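Local coordinates for protein Phthiocerol/phenolphthiocerol synthesis polyketide synthase type I PpsC (Mycobacterium tuberculosis, PDB 5NJI) that forms the dehydratase domain of a modular polyketide synthase and probably removes water from beta-hydroxyacyl intermediates in the assembly of mycobacterial phthiocerol lipids, at residues H29-V34 / P52-L57. The protein carries 1 engineered substitution. Numbering follows the deposited sequence.
Sequences HPLLGV and PDLLWL
Leu31 meets the indole of Trp56 obliquely, its CD1 standing 4.3 Å from CH2, on the six-membered ring of the indole. One face of that indole is taken by a neighbour in sequence: Leu57 CD1 sits 3.8 Å above the plane, displaced toward the rim. The imidazole of His29 works differently, bonding along its edge. Its ND1 accepts the backbone N-H of Leu31 nearly in the ring plane (3.1 Å from Leu31 N, 151° at the hydrogen), while NE2 bonds to Glu75 of helix 70-84. Gripped at both nitrogens, the ring is restrained from turning, and through Leu31 N it helps fix the backbone that presents Pro30 and Leu31 to residues 52-57.

Residues 52-57 answer with a type II' turn, Leu54 to Leu57, closed by a bond from Leu57 N to Leu54 O and directing Leu54, Leu55 and Leu57 toward residues 29-34, while the indole of Trp56 reaches them with its end. Leu54, with CG anti to the backbone N (chi1 174°), brings CD2 to 3.6 Å from the carbonyl O of Pro30; the same methyl lies 4.3 Å from Leu31 CD2, which also meets Leu57 CD1. Leu55 instead reaches the proline ring, crossing it at about a right angle with CD1 3.8 Å from Pro30 CG.

Such packing illustrates how two loops flanking the strands 34-37 and 44-50 close over one another in the double-hotdog fold of polyketide synthase dehydratases. Leu31 rests on Ile76 of helix 70-84, and both Leu31 and Trp56 touch Pro226 of helix 226-234. The bound dodecenoyl-CoA lies about 10 Å from the Trp56 side chain. Mostly apolar surfaces meet, one methyl against a carbonyl oxygen, so cohesion is chiefly van der Waals and hydrophobic, while directional bonds shape each loop or tie it to its surroundings.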
ATOM      1  N   HIS A  29       8.739  -0.500 -15.442  1.00 24.80           N
ATOM      2  CA  HIS A  29       8.008  -0.162 -14.222  1.00 21.29           C
ATOM      3  C   HIS A  29       8.737   0.956 -13.473  1.00 23.14           C
ATOM      4  O   HIS A  29       9.936   0.831 -13.204  1.00 19.79           O
ATOM      5  CB  HIS A  29       7.909  -1.411 -13.364  1.00 21.71           C
ATOM      6  CG  HIS A  29       6.906  -1.317 -12.264  1.00 19.21           C
ATOM      7  ND1 HIS A  29       7.072  -0.485 -11.179  1.00 17.66           N
ATOM      8  CD2 HIS A  29       5.732  -1.958 -12.075  1.00 20.56           C
ATOM      9  CE1 HIS A  29       6.040  -0.624 -10.365  1.00 16.86           C
ATOM     10  NE2 HIS A  29       5.205  -1.498 -10.896  1.00 19.39           N
ATOM     11  N   PRO A  30       8.063   2.053 -13.109  1.00 20.32           N
ATOM     12  CA  PRO A  30       8.794   3.190 -12.532  1.00 20.27           C
ATOM     13  C   PRO A  30       9.287   2.967 -11.118  1.00 19.35           C
ATOM     14  O   PRO A  30      10.180   3.706 -10.688  1.00 21.36           O
ATOM     15  CB  PRO A  30       7.770   4.328 -12.577  1.00 21.20           C
ATOM     16  CG  PRO A  30       6.468   3.636 -12.544  1.00 21.14           C
ATOM     17  CD  PRO A  30       6.653   2.396 -13.358  1.00 23.82           C
ATOM     18  N   LEU A  31       8.754   1.991 -10.385  1.00 17.68           N
ATOM     19  CA  LEU A  31       9.225   1.710  -9.030  1.00 14.83           C
ATOM     20  C   LEU A  31      10.122   0.484  -8.974  1.00 17.46           C
ATOM     21  O   LEU A  31      11.099   0.468  -8.221  1.00 21.22           O
ATOM     22  CB  LEU A  31       8.041   1.516  -8.070  1.00 17.08           C
ATOM     23  CG  LEU A  31       7.039   2.671  -8.043  1.00 21.38           C
ATOM     24  CD1 LEU A  31       5.858   2.366  -7.109  1.00 18.71           C
ATOM     25  CD2 LEU A  31       7.744   3.959  -7.650  1.00 27.41           C
ATOM     26  N   LEU A  32       9.827  -0.528  -9.783  1.00 17.13           N
ATOM     27  CA  LEU A  32      10.600  -1.763  -9.768  1.00 18.68           C
ATOM     28  C   LEU A  32      11.852  -1.639 -10.612  1.00 19.99           C
ATOM     29  O   LEU A  32      12.929  -2.110 -10.211  1.00 18.34           O
ATOM     30  CB  LEU A  32       9.729  -2.911 -10.271  1.00 17.89           C
ATOM     31  CG  LEU A  32      10.413  -4.264 -10.470  1.00 19.08           C
ATOM     32  CD1 LEU A  32      10.794  -4.891  -9.143  1.00 21.83           C
ATOM     33  CD2 LEU A  32       9.547  -5.200 -11.261  1.00 20.60           C
ATOM     34  N   GLY A  33      11.735  -1.026 -11.778  1.00 18.29           N
ATOM     35  CA  GLY A  33      12.896  -0.821 -12.616  1.00 16.81           C
ATOM     36  C   GLY A  33      13.158  -1.998 -13.531  1.00 21.54           C
ATOM     37  O   GLY A  33      12.290  -2.831 -13.802  1.00 24.25           O
ATOM     38  N   VAL A  34      14.401  -2.072 -13.996  1.00 23.49           N
ATOM     39  CA  VAL A  34      14.802  -3.040 -15.010  1.00 27.26           C
ATOM     40  C   VAL A  34      15.521  -4.204 -14.335  1.00 25.65           C
ATOM     41  O   VAL A  34      16.295  -4.020 -13.385  1.00 23.31           O
ATOM     42  CB  VAL A  34      15.675  -2.376 -16.094  1.00 38.63           C
ATOM     43  CG1 VAL A  34      16.780  -1.561 -15.468  1.00 41.37           C
ATOM     44  CG2 VAL A  34      16.228  -3.423 -17.061  1.00 40.96           C
ATOM     45  N   PRO A  52      12.584  12.400  -5.540  1.00 21.38           N
ATOM     46  CA  PRO A  52      11.316  12.949  -5.027  1.00 20.92           C
ATOM     47  C   PRO A  52      10.441  13.546  -6.107  1.00 25.78           C
ATOM     48  O   PRO A  52       9.218  13.595  -5.924  1.00 28.55           O
ATOM     49  CB  PRO A  52      11.760  13.998  -3.999  1.00 25.39           C
ATOM     50  CG  PRO A  52      13.180  14.225  -4.246  1.00 25.02           C
ATOM     51  CD  PRO A  52      13.748  12.992  -4.860  1.00 24.26           C
ATOM     52  N   ASP A  53      11.060  14.032  -7.170  1.00 24.94           N
ATOM     53  CA  ASP A  53      10.248  14.508  -8.284  1.00 25.83           C
ATOM     54  C   ASP A  53       9.659  13.414  -9.206  1.00 21.36           C
ATOM     55  O   ASP A  53       9.020  13.752 -10.158  1.00 27.31           O
ATOM     56  CB  ASP A  53      10.919  15.594  -9.166  1.00 39.25           C
ATOM     57  CG  ASP A  53      12.031  15.047 -10.087  1.00 65.40           C
ATOM     58  OD1 ASP A  53      12.065  13.840 -10.362  1.00 73.28           O
ATOM     59  OD2 ASP A  53      12.900  15.812 -10.611  1.00 71.56           O
ATOM     60  N   LEU A  54       9.731  12.146  -8.845  1.00 22.55           N
ATOM     61  CA  LEU A  54       9.276  11.049  -9.714  1.00 22.43           C
ATOM     62  C   LEU A  54       7.742  10.960  -9.509  1.00 22.81           C
ATOM     63  O   LEU A  54       7.378  10.840  -8.412  1.00 19.89           O
ATOM     64  CB  LEU A  54       9.878   9.648  -9.351  1.00 18.72           C
ATOM     65  CG  LEU A  54       9.343   8.454 -10.128  1.00 20.00           C
ATOM     66  CD1 LEU A  54       9.589   8.599 -11.614  1.00 25.11           C
ATOM     67  CD2 LEU A  54       9.913   7.147  -9.599  1.00 20.59           C
ATOM     68  N   LEU A  55       6.924  11.101 -10.543  1.00 20.32           N
ATOM     69  CA  LEU A  55       5.482  10.872 -10.482  1.00 21.23           C
ATOM     70  C   LEU A  55       4.904  11.592  -9.226  1.00 20.91           C
ATOM     71  O   LEU A  55       5.320  12.645  -8.993  1.00 22.76           O
ATOM     72  CB  LEU A  55       5.226   9.341 -10.612  1.00 18.88           C
ATOM     73  CG  LEU A  55       5.607   8.596 -11.892  1.00 24.40           C
ATOM     74  CD1 LEU A  55       5.301   7.121 -11.796  1.00 26.38           C
ATOM     75  CD2 LEU A  55       4.946   9.244 -13.102  1.00 25.79           C
ATOM     76  N   TRP A  56       4.103  10.924  -8.367  1.00 16.54           N
ATOM     77  CA  TRP A  56       3.440  11.473  -7.152  1.00 15.00           C
ATOM     78  C   TRP A  56       4.233  11.266  -5.786  1.00 14.78           C
ATOM     79  O   TRP A  56       3.735  11.515  -4.818  1.00 17.34           O
ATOM     80  CB  TRP A  56       2.033  10.779  -6.998  1.00 15.73           C
ATOM     81  CG  TRP A  56       2.122   9.287  -7.437  1.00 14.61           C
ATOM     82  CD1 TRP A  56       1.739   8.777  -8.598  1.00 17.18           C
ATOM     83  CD2 TRP A  56       2.699   8.205  -6.705  1.00 12.82           C
ATOM     84  NE1 TRP A  56       1.986   7.459  -8.650  1.00 17.55           N
ATOM     85  CE2 TRP A  56       2.581   7.070  -7.496  1.00 15.71           C
ATOM     86  CE3 TRP A  56       3.267   8.080  -5.457  1.00 14.88           C
ATOM     87  CZ2 TRP A  56       3.015   5.851  -7.077  1.00 18.61           C
ATOM     88  CZ3 TRP A  56       3.696   6.887  -5.057  1.00 14.95           C
ATOM     89  CH2 TRP A  56       3.584   5.794  -5.859  1.00 18.20           C
ATOM     90  N   LEU A  57       5.498  10.882  -5.845  1.00 15.03           N
ATOM     91  CA  LEU A  57       6.239  10.453  -4.634  1.00 16.20           C
ATOM     92  C   LEU A  57       6.323  11.711  -3.675  1.00 15.07           C
ATOM     93  O   LEU A  57       6.322  11.573  -2.500  1.00 14.55           O
ATOM     94  CB  LEU A  57       7.678   9.855  -4.904  1.00 15.11           C
ATOM     95  CG  LEU A  57       7.745   8.373  -5.378  1.00 21.44           C
ATOM     96  CD1 LEU A  57       6.945   8.089  -6.631  1.00 23.28           C
ATOM     97  CD2 LEU A  57       9.178   7.859  -5.465  1.00 22.13           C
TER